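Local coordinates for protein inorganic polyphosphate/ATP-glucomannokinase (Arthrobacter sp., PDB 1WOQ) that phosphorylates glucose and probably mannose, using inorganic polyphosphate or ATP as the phosphoryl donor, as a bacterial kinase of the ROK family, at residues A[126-136]-A[243-254]; A[140-149]-A[213-224]. All blocks are in the same frame, centred on the assembly; numbering follows the deposited sequence.

Interaction 1: residues A[126-136]-A[243-254]; sequences AAGLAEARYGA and PAVLRNEAGIVG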
loop_
_atom_site.group_PDB
_atom_site.type_symbol
_atom_site.label_atom_id
_atom_site.label_comp_id
_atom_site.label_asym_id
_atom_site.label_seq_id
_atom_site.Cartn_x
_atom_site.Cartn_y
_atom_site.Cartn_z
ATOM N N ALA A 126 -4.501 0.952 1.471
ATOM C CA ALA A 126 -4.964 -0.432 1.353
ATOM C C ALA A 126 -4.236 -1.293 2.381
ATOM O O ALA A 126 -4.850 -2.110 3.066
ATOM C CB ALA A 126 -4.704 -0.963 -0.059
ATOM N N ALA A 127 -2.925 -1.104 2.490
ATOM C CA ALA A 127 -2.136 -1.861 3.457
ATOM C C ALA A 127 -2.672 -1.589 4.862
ATOM O O ALA A 127 -2.725 -2.489 5.702
ATOM C CB ALA A 127 -0.662 -1.464 3.368
ATOM N N GLY A 128 -3.068 -0.342 5.108
ATOM C CA GLY A 128 -3.607 0.031 6.407
ATOM C C GLY A 128 -4.933 -0.649 6.701
ATOM O O GLY A 128 -5.155 -1.142 7.814
ATOM N N LEU A 129 -5.823 -0.687 5.712
ATOM C CA LEU A 129 -7.121 -1.337 5.894
ATOM C C LEU A 129 -6.898 -2.796 6.272
ATOM O O LEU A 129 -7.553 -3.330 7.175
ATOM C CB LEU A 129 -7.949 -1.276 4.606
ATOM C CG LEU A 129 -8.535 0.064 4.166
ATOM C CD1 LEU A 129 -9.155 -0.075 2.776
ATOM C CD2 LEU A 129 -9.577 0.515 5.176
ATOM N N ALA A 130 -5.971 -3.440 5.570
ATOM C CA ALA A 130 -5.659 -4.838 5.828
ATOM C C ALA A 130 -5.096 -5.047 7.236
ATOM O O ALA A 130 -5.506 -5.971 7.929
ATOM C CB ALA A 130 -4.678 -5.355 4.786
ATOM N N GLU A 131 -4.160 -4.197 7.656
ATOM C CA GLU A 131 -3.576 -4.329 8.991
ATOM C C GLU A 131 -4.602 -4.055 10.080
ATOM O O GLU A 131 -4.572 -4.678 11.141
ATOM C CB GLU A 131 -2.387 -3.374 9.174
ATOM C CG GLU A 131 -1.133 -3.763 8.418
ATOM C CD GLU A 131 -0.644 -5.163 8.762
ATOM O OE1 GLU A 131 -0.441 -5.455 9.960
ATOM O OE2 GLU A 131 -0.460 -5.969 7.830
ATOM N N ALA A 132 -5.504 -3.114 9.820
ATOM C CA ALA A 132 -6.533 -2.757 10.789
ATOM C C ALA A 132 -7.546 -3.881 10.992
ATOM O O ALA A 132 -8.003 -4.133 12.115
ATOM C CB ALA A 132 -7.253 -1.489 10.334
ATOM N N ARG A 133 -7.882 -4.561 9.903
ATOM C CA ARG A 133 -8.871 -5.635 9.935
ATOM C C ARG A 133 -8.337 -7.034 10.218
ATOM O O ARG A 133 -8.958 -7.794 10.969
ATOM C CB ARG A 133 -9.644 -5.641 8.610
ATOM C CG ARG A 133 -10.464 -6.895 8.340
ATOM C CD ARG A 133 -11.605 -7.078 9.324
ATOM N NE ARG A 133 -12.312 -8.332 9.075
ATOM C CZ ARG A 133 -13.397 -8.726 9.732
ATOM N NH1 ARG A 133 -13.967 -9.886 9.432
ATOM N NH2 ARG A 133 -13.915 -7.963 10.686
ATOM N N TYR A 134 -7.191 -7.371 9.634
ATOM C CA TYR A 134 -6.614 -8.703 9.790
ATOM C C TYR A 134 -5.212 -8.746 10.379
ATOM O O TYR A 134 -4.685 -9.833 10.628
ATOM C CB TYR A 134 -6.548 -9.397 8.427
ATOM C CG TYR A 134 -7.832 -9.377 7.638
ATOM C CD1 TYR A 134 -8.917 -10.169 8.013
ATOM C CD2 TYR A 134 -7.956 -8.582 6.495
ATOM C CE1 TYR A 134 -10.094 -10.174 7.267
ATOM C CE2 TYR A 134 -9.125 -8.581 5.745
ATOM C CZ TYR A 134 -10.191 -9.380 6.136
ATOM O OH TYR A 134 -11.348 -9.390 5.390
ATOM N N GLY A 135 -4.601 -7.585 10.592
ATOM C CA GLY A 135 -3.240 -7.568 11.093
ATOM C C GLY A 135 -2.948 -6.962 12.453
ATOM O O GLY A 135 -3.733 -7.080 13.390
ATOM N N ALA A 136 -1.796 -6.304 12.541
ATOM C CA ALA A 136 -1.323 -5.692 13.779
ATOM C C ALA A 136 -2.172 -4.555 14.341
ATOM O O ALA A 136 -1.934 -4.099 15.463
ATOM C CB ALA A 136 0.119 -5.221 13.589
ATOM N N PRO A 243 6.369 -4.750 13.156
ATOM C CA PRO A 243 6.272 -4.942 11.710
ATOM C C PRO A 243 4.852 -5.360 11.341
ATOM O O PRO A 243 4.117 -5.904 12.172
ATOM C CB PRO A 243 7.295 -6.040 11.443
ATOM C CG PRO A 243 7.235 -6.855 12.700
ATOM C CD PRO A 243 7.217 -5.788 13.771
ATOM N N ALA A 244 4.465 -5.093 10.099
ATOM C CA ALA A 244 3.136 -5.446 9.613
ATOM C C ALA A 244 2.974 -6.961 9.509
ATOM O O ALA A 244 3.941 -7.682 9.245
ATOM C CB ALA A 244 2.901 -4.805 8.246
ATOM N N VAL A 245 1.746 -7.433 9.716
ATOM C CA VAL A 245 1.427 -8.856 9.632
ATOM C C VAL A 245 1.392 -9.264 8.159
ATOM O O VAL A 245 1.943 -10.298 7.773
ATOM C CB VAL A 245 0.061 -9.152 10.288
ATOM C CG1 VAL A 245 -0.368 -10.585 10.002
ATOM C CG2 VAL A 245 0.156 -8.920 11.796
ATOM N N LEU A 246 0.731 -8.450 7.341
ATOM C CA LEU A 246 0.665 -8.714 5.910
ATOM C C LEU A 246 1.744 -7.862 5.253
ATOM O O LEU A 246 1.966 -6.714 5.643
ATOM C CB LEU A 246 -0.711 -8.343 5.342
ATOM C CG LEU A 246 -1.928 -9.146 5.812
ATOM C CD1 LEU A 246 -2.411 -8.631 7.163
ATOM C CD2 LEU A 246 -3.037 -9.020 4.781
ATOM N N ARG A 247 2.430 -8.421 4.266
ATOM C CA ARG A 247 3.476 -7.675 3.580
ATOM C C ARG A 247 3.305 -7.814 2.077
ATOM O O ARG A 247 2.912 -6.867 1.394
ATOM C CB ARG A 247 4.860 -8.178 4.011
ATOM C CG ARG A 247 6.027 -7.398 3.414
ATOM C CD ARG A 247 7.341 -7.728 4.114
ATOM N NE ARG A 247 7.716 -9.134 3.983
ATOM C CZ ARG A 247 8.103 -9.706 2.846
ATOM N NH1 ARG A 247 8.172 -8.994 1.729
ATOM N NH2 ARG A 247 8.421 -10.992 2.825
ATOM N N ASN A 248 3.580 -9.005 1.561
ATOM C CA ASN A 248 3.452 -9.236 0.132
ATOM C C ASN A 248 2.004 -9.148 -0.339
ATOM O O ASN A 248 1.750 -8.819 -1.491
ATOM C CB ASN A 248 4.024 -10.607 -0.243
ATOM C CG ASN A 248 5.492 -10.744 0.113
ATOM O OD1 ASN A 248 5.858 -10.776 1.287
ATOM N ND2 ASN A 248 6.342 -10.823 -0.904
ATOM N N GLU A 249 1.055 -9.425 0.552
ATOM C CA GLU A 249 -0.358 -9.403 0.175
ATOM C C GLU A 249 -1.193 -8.280 0.789
ATOM O O GLU A 249 -2.402 -8.231 0.590
ATOM C CB GLU A 249 -0.996 -10.755 0.522
ATOM C CG GLU A 249 -0.167 -11.951 0.061
ATOM C CD GLU A 249 -0.838 -13.287 0.337
ATOM O OE1 GLU A 249 -1.491 -13.427 1.394
ATOM O OE2 GLU A 249 -0.698 -14.205 -0.500
ATOM N N ALA A 250 -0.554 -7.367 1.512
ATOM C CA ALA A 250 -1.274 -6.276 2.166
ATOM C C ALA A 250 -2.094 -5.396 1.219
ATOM O O ALA A 250 -3.247 -5.079 1.505
ATOM C CB ALA A 250 -0.294 -5.409 2.960
ATOM N N GLY A 251 -1.493 -4.999 0.101
ATOM C CA GLY A 251 -2.194 -4.155 -0.858
ATOM C C GLY A 251 -3.354 -4.876 -1.519
ATOM O O GLY A 251 -4.444 -4.322 -1.676
ATOM N N ILE A 252 -3.112 -6.118 -1.921
ATOM C CA ILE A 252 -4.138 -6.936 -2.555
ATOM C C ILE A 252 -5.358 -7.085 -1.641
ATOM O O ILE A 252 -6.501 -6.852 -2.051
ATOM C CB ILE A 252 -3.579 -8.338 -2.886
ATOM C CG1 ILE A 252 -2.569 -8.226 -4.033
ATOM C CG2 ILE A 252 -4.722 -9.297 -3.235
ATOM C CD1 ILE A 252 -1.782 -9.492 -4.292
ATOM N N VAL A 253 -5.105 -7.471 -0.396
ATOM C CA VAL A 253 -6.185 -7.660 0.563
ATOM C C VAL A 253 -6.889 -6.345 0.859
ATOM O O VAL A 253 -8.113 -6.280 0.854
ATOM C CB VAL A 253 -5.653 -8.279 1.874
ATOM C CG1 VAL A 253 -6.766 -8.360 2.916
ATOM C CG2 VAL A 253 -5.102 -9.666 1.587
ATOM N N GLY A 254 -6.111 -5.290 1.091
ATOM C CA GLY A 254 -6.701 -3.995 1.379
ATOM C C GLY A 254 -7.578 -3.473 0.252
ATOM O O GLY A 254 -8.588 -2.818 0.495
#
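Three backbone N-H groups grip the carboxylate of Glu131. OE1 accepts from Val245 N at 3.0 Å and from Ala136 N, five residues on in the same segment, and these two donors approach from opposite faces of the carboxylate plane. OE2 takes Leu246 N at 2.8 Å through its syn lone pair, with an N-H...O angle of 161°. A bend at chi2 (-57°) folds the buried side chain back so that its end reaches the loop 244-246, and with bonds to both oxygens the carboxylate can hardly rotate. Three N-H donors probably also stabilise its negative charge. Apolar groups close round it: Ala244 CB lies beside the carboxylate carbon, and Leu246 CD1 comes to 3.4 Å from Glu131 OE2.

Past this anchor, helix 126-134 meets helix 250-254 at 80°, their axes 7.0 Å apart. Small residues meet at the crossing. Gly254 CA lies 3.1 Å from Ala126 O in a CA-H...O contact, while the methyls of Ala127 and Ala250 meet at 4.0 Å (CB to CB). Ala130 CB is set among Ala250 O, Leu246 CD2 and Val253 CG1. Farther along, the ring of Tyr134 reaches Val253 CG1 with CE2 at 3.7 Å, and its hydroxyl is bound to the carbonyl of Leu31. At the loop end, Val245 CG2 packs on Gly135 CA and Ala136.

The side chain of Ala127 is about 8 Å from the bound glucose, which places the crossing near the sugar site. Two helices packed near-perpendicularly through alanine and glycine, next to the cleft between two sheet-bearing lobes, are consistent with the actin-like ATPase fold of ROK kinases.

Interaction 2: residues A[140-149]-A[213-224]; sequences VKGTVLVITL and FSPELFIVGGGI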
loop_
_atom_site.group_PDB
_atom_site.type_symbol
_atom_site.label_atom_id
_atom_site.label_comp_id
_atom_site.label_asym_id
_atom_site.label_seq_id
_atom_site.Cartn_x
_atom_site.Cartn_y
_atom_site.Cartn_z
ATOM N N VAL A 140 -7.030 -2.383 18.123
ATOM C CA VAL A 140 -6.355 -1.198 18.630
ATOM C C VAL A 140 -7.174 0.038 18.282
ATOM O O VAL A 140 -7.399 0.330 17.107
ATOM C CB VAL A 140 -4.946 -1.040 18.024
ATOM C CG1 VAL A 140 -4.253 0.168 18.642
ATOM C CG2 VAL A 140 -4.130 -2.302 18.256
ATOM N N LYS A 141 -7.633 0.754 19.302
ATOM C CA LYS A 141 -8.416 1.958 19.069
ATOM C C LYS A 141 -7.481 3.156 19.007
ATOM O O LYS A 141 -6.278 3.031 19.243
ATOM C CB LYS A 141 -9.446 2.159 20.182
ATOM C CG LYS A 141 -8.864 2.155 21.585
ATOM C CD LYS A 141 -9.917 2.499 22.645
ATOM C CE LYS A 141 -11.085 1.514 22.659
ATOM N NZ LYS A 141 -11.951 1.608 21.449
ATOM N N GLY A 142 -8.037 4.313 18.678
ATOM C CA GLY A 142 -7.224 5.508 18.600
ATOM C C GLY A 142 -6.414 5.571 17.323
ATOM O O GLY A 142 -6.703 4.881 16.347
ATOM N N THR A 143 -5.378 6.396 17.342
ATOM C CA THR A 143 -4.527 6.588 16.177
ATOM C C THR A 143 -3.489 5.499 15.971
ATOM O O THR A 143 -2.661 5.242 16.842
ATOM C CB THR A 143 -3.807 7.939 16.274
ATOM O OG1 THR A 143 -4.783 8.979 16.368
ATOM C CG2 THR A 143 -2.925 8.179 15.049
ATOM N N VAL A 144 -3.548 4.870 14.800
ATOM C CA VAL A 144 -2.611 3.818 14.420
ATOM C C VAL A 144 -2.037 4.220 13.068
ATOM O O VAL A 144 -2.778 4.417 12.110
ATOM C CB VAL A 144 -3.322 2.447 14.294
ATOM C CG1 VAL A 144 -2.361 1.403 13.740
ATOM C CG2 VAL A 144 -3.837 2.010 15.667
ATOM N N LEU A 145 -0.719 4.348 12.984
ATOM C CA LEU A 145 -0.111 4.753 11.723
ATOM C C LEU A 145 0.704 3.634 11.102
ATOM O O LEU A 145 1.657 3.138 11.699
ATOM C CB LEU A 145 0.768 5.993 11.937
ATOM C CG LEU A 145 0.048 7.194 12.565
ATOM C CD1 LEU A 145 1.037 8.337 12.778
ATOM C CD2 LEU A 145 -1.099 7.635 11.668
ATOM N N VAL A 146 0.309 3.231 9.899
ATOM C CA VAL A 146 1.006 2.177 9.176
ATOM C C VAL A 146 1.946 2.871 8.194
ATOM O O VAL A 146 1.503 3.540 7.263
ATOM C CB VAL A 146 0.009 1.287 8.404
ATOM C CG1 VAL A 146 0.739 0.099 7.784
ATOM C CG2 VAL A 146 -1.080 0.798 9.348
ATOM N N ILE A 147 3.245 2.733 8.435
ATOM C CA ILE A 147 4.254 3.362 7.591
ATOM C C ILE A 147 4.916 2.285 6.741
ATOM O O ILE A 147 5.484 1.338 7.280
ATOM C CB ILE A 147 5.339 4.044 8.457
ATOM C CG1 ILE A 147 4.696 5.082 9.385
ATOM C CG2 ILE A 147 6.401 4.673 7.569
ATOM C CD1 ILE A 147 3.983 6.227 8.668
ATOM N N THR A 148 4.842 2.426 5.420
ATOM C CA THR A 148 5.456 1.444 4.535
ATOM C C THR A 148 6.784 1.957 3.978
ATOM O O THR A 148 6.889 3.103 3.529
ATOM C CB THR A 148 4.510 1.067 3.366
ATOM O OG1 THR A 148 4.281 2.209 2.532
ATOM C CG2 THR A 148 3.177 0.580 3.910
ATOM N N LEU A 149 7.799 1.101 4.019
ATOM C CA LEU A 149 9.127 1.456 3.530
ATOM C C LEU A 149 9.464 0.671 2.264
ATOM O O LEU A 149 9.597 -0.547 2.298
ATOM C CB LEU A 149 10.167 1.166 4.617
ATOM C CG LEU A 149 9.909 1.828 5.976
ATOM C CD1 LEU A 149 10.907 1.309 6.998
ATOM C CD2 LEU A 149 10.015 3.343 5.841
ATOM N N PHE A 213 1.601 13.220 15.984
ATOM C CA PHE A 213 0.312 12.573 16.224
ATOM C C PHE A 213 0.105 11.714 17.470
ATOM O O PHE A 213 -0.998 11.206 17.674
ATOM C CB PHE A 213 -0.050 11.731 14.995
ATOM C CG PHE A 213 -0.344 12.545 13.776
ATOM C CD1 PHE A 213 -1.508 13.302 13.702
ATOM C CD2 PHE A 213 0.557 12.589 12.721
ATOM C CE1 PHE A 213 -1.769 14.100 12.591
ATOM C CE2 PHE A 213 0.305 13.385 11.604
ATOM C CZ PHE A 213 -0.861 14.140 11.545
ATOM N N SER A 214 1.140 11.536 18.289
ATOM C CA SER A 214 1.019 10.714 19.500
ATOM C C SER A 214 0.197 9.462 19.218
ATOM O O SER A 214 -0.837 9.218 19.849
ATOM C CB SER A 214 0.355 11.517 20.623
ATOM O OG SER A 214 1.192 12.584 21.041
ATOM N N PRO A 215 0.654 8.635 18.271
ATOM C CA PRO A 215 -0.108 7.426 17.961
ATOM C C PRO A 215 -0.071 6.359 19.044
ATOM O O PRO A 215 0.818 6.341 19.904
ATOM C CB PRO A 215 0.522 6.951 16.652
ATOM C CG PRO A 215 1.950 7.355 16.815
ATOM C CD PRO A 215 1.858 8.740 17.426
ATOM N N GLU A 216 -1.056 5.475 18.995
ATOM C CA GLU A 216 -1.147 4.371 19.940
ATOM C C GLU A 216 -0.187 3.276 19.483
ATOM O O GLU A 216 0.315 2.492 20.291
ATOM C CB GLU A 216 -2.567 3.800 19.954
ATOM C CG GLU A 216 -3.654 4.783 20.357
ATOM C CD GLU A 216 -3.436 5.353 21.743
ATOM O OE1 GLU A 216 -3.100 4.570 22.659
ATOM O OE2 GLU A 216 -3.608 6.578 21.916
ATOM N N LEU A 217 0.072 3.238 18.179
ATOM C CA LEU A 217 0.929 2.208 17.606
ATOM C C LEU A 217 1.450 2.573 16.222
ATOM O O LEU A 217 0.780 3.256 15.453
ATOM C CB LEU A 217 0.138 0.897 17.491
ATOM C CG LEU A 217 0.787 -0.326 16.834
ATOM C CD1 LEU A 217 1.858 -0.878 17.758
ATOM C CD2 LEU A 217 -0.271 -1.397 16.553
ATOM N N PHE A 218 2.659 2.107 15.927
ATOM C CA PHE A 218 3.285 2.296 14.621
ATOM C C PHE A 218 3.380 0.883 14.060
ATOM O O PHE A 218 3.787 -0.031 14.772
ATOM C CB PHE A 218 4.717 2.830 14.752
ATOM C CG PHE A 218 4.826 4.327 14.801
ATOM C CD1 PHE A 218 5.565 4.941 15.811
ATOM C CD2 PHE A 218 4.265 5.121 13.805
ATOM C CE1 PHE A 218 5.748 6.324 15.829
ATOM C CE2 PHE A 218 4.444 6.506 13.813
ATOM C CZ PHE A 218 5.188 7.106 14.828
ATOM N N ILE A 219 2.997 0.699 12.804
ATOM C CA ILE A 219 3.106 -0.609 12.165
ATOM C C ILE A 219 3.967 -0.362 10.933
ATOM O O ILE A 219 3.636 0.480 10.106
ATOM C CB ILE A 219 1.736 -1.157 11.726
ATOM C CG1 ILE A 219 0.847 -1.387 12.951
ATOM C CG2 ILE A 219 1.926 -2.462 10.961
ATOM C CD1 ILE A 219 -0.587 -1.750 12.611
ATOM N N VAL A 220 5.078 -1.080 10.823
ATOM C CA VAL A 220 5.972 -0.887 9.694
ATOM C C VAL A 220 5.757 -1.915 8.595
ATOM O O VAL A 220 5.926 -3.117 8.808
ATOM C CB VAL A 220 7.447 -0.926 10.145
ATOM C CG1 VAL A 220 8.360 -0.659 8.953
ATOM C CG2 VAL A 220 7.680 0.112 11.243
ATOM N N GLY A 221 5.380 -1.419 7.419
ATOM C CA GLY A 221 5.148 -2.284 6.279
ATOM C C GLY A 221 6.188 -2.076 5.194
ATOM O O GLY A 221 7.229 -1.462 5.426
ATOM N N GLY A 222 5.901 -2.586 4.003
ATOM C CA GLY A 222 6.835 -2.456 2.903
ATOM C C GLY A 222 7.765 -3.652 2.862
ATOM O O GLY A 222 7.903 -4.378 3.848
ATOM N N GLY A 223 8.411 -3.851 1.719
ATOM C CA GLY A 223 9.314 -4.975 1.559
ATOM C C GLY A 223 10.327 -5.205 2.665
ATOM O O GLY A 223 10.399 -6.300 3.220
ATOM N N ILE A 224 11.102 -4.182 3.008
ATOM C CA ILE A 224 12.124 -4.344 4.034
ATOM C C ILE A 224 11.626 -4.427 5.472
ATOM O O ILE A 224 12.429 -4.478 6.403
ATOM C CB ILE A 224 13.194 -3.238 3.947
ATOM C CG1 ILE A 224 12.564 -1.864 4.181
ATOM C CG2 ILE A 224 13.875 -3.298 2.588
ATOM C CD1 ILE A 224 13.587 -0.755 4.344
HETATM O O HOH W 1 -5.030 7.867 19.804
HETATM O O HOH W 2 -3.649 11.275 17.051
HETATM O O HOH W 3 10.952 -2.520 0.872
#
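Six backbone hydrogen bonds join 143-149 to 216-221, a parallel pair, with 143-149 the middle strand, in a mixed sheet of the actin-like (ASKHA) fold of ROK kinases. The ladder opens with Glu216 N to Thr143 O at 2.7 Å, the donor nearly along the C=O axis, and runs on through Leu145 and Ile147, each of which both gives and receives a bond. It ends with Leu149 N to Gly221 O at 3.0 Å, where the donor stands 51° out of the carbonyl plane. Between these bonds lie CA-H...O contacts such as Val146 CA to Ile219 O at 3.3 Å. Leu217 N is buried without a partner.

Waters extend the pairing at both ends: one links Thr143 N to Glu216 OE2, another joins Thr143 OG1 to Phe213 O, and a third bridges Leu149 O and Ile224 N.

On the face bearing Val144, Val146 and Ile219, Ile219 CD1 touches Val144 CG1 at 3.8 Å and Val146 CG2 beyond it. The side chain of Thr148, on the same face, is about 4 Å from the bound glucose, so this end of the strand borders the sugar site. On the other face Leu145 and Phe218 lie side by side, Leu145 CD1 4.0 Å from Phe218 CE2. Pro215 crosses Leu145 at about a right angle and sets its CG over one face of the Phe218 ring, offset toward the rim. Helix 195-213 packs on this side, with Phe206 meeting Phe218 edge-to-face. Leu149 CD1 rests on Val220 CG1 at 3.8 Å.

Gly222 turns the chain away from the strand with positive phi (91°), its CA making a CA-H...O contact with Leu149 O. Just beyond, Ile224 has CG1 between its backbone N and carbonyl carbon (chi1 62°), which lays that atom 3.9 Å from Leu149 CB.

Overall arrangement
From the N terminus, the chain first builds the sheet that includes strands 14-19 and 118-122, then enters helix 123-134, the first side of interaction 1. Strand 143-149 follows directly and opens interaction 2, whose loop closes when strand 217-221 returns after helix 195-213. Only then does the chain pass through strand 241-243 to 243-254 and close interaction 1, so interaction 2 is nested inside the longer loop. Their centres lie 11 Å apart and they touch: Ala244 N probably bonds to Val220 O, and Ala136 O packs on Leu217 CD2. Together they tie the second sheet to the crossed helices beside the glucose site.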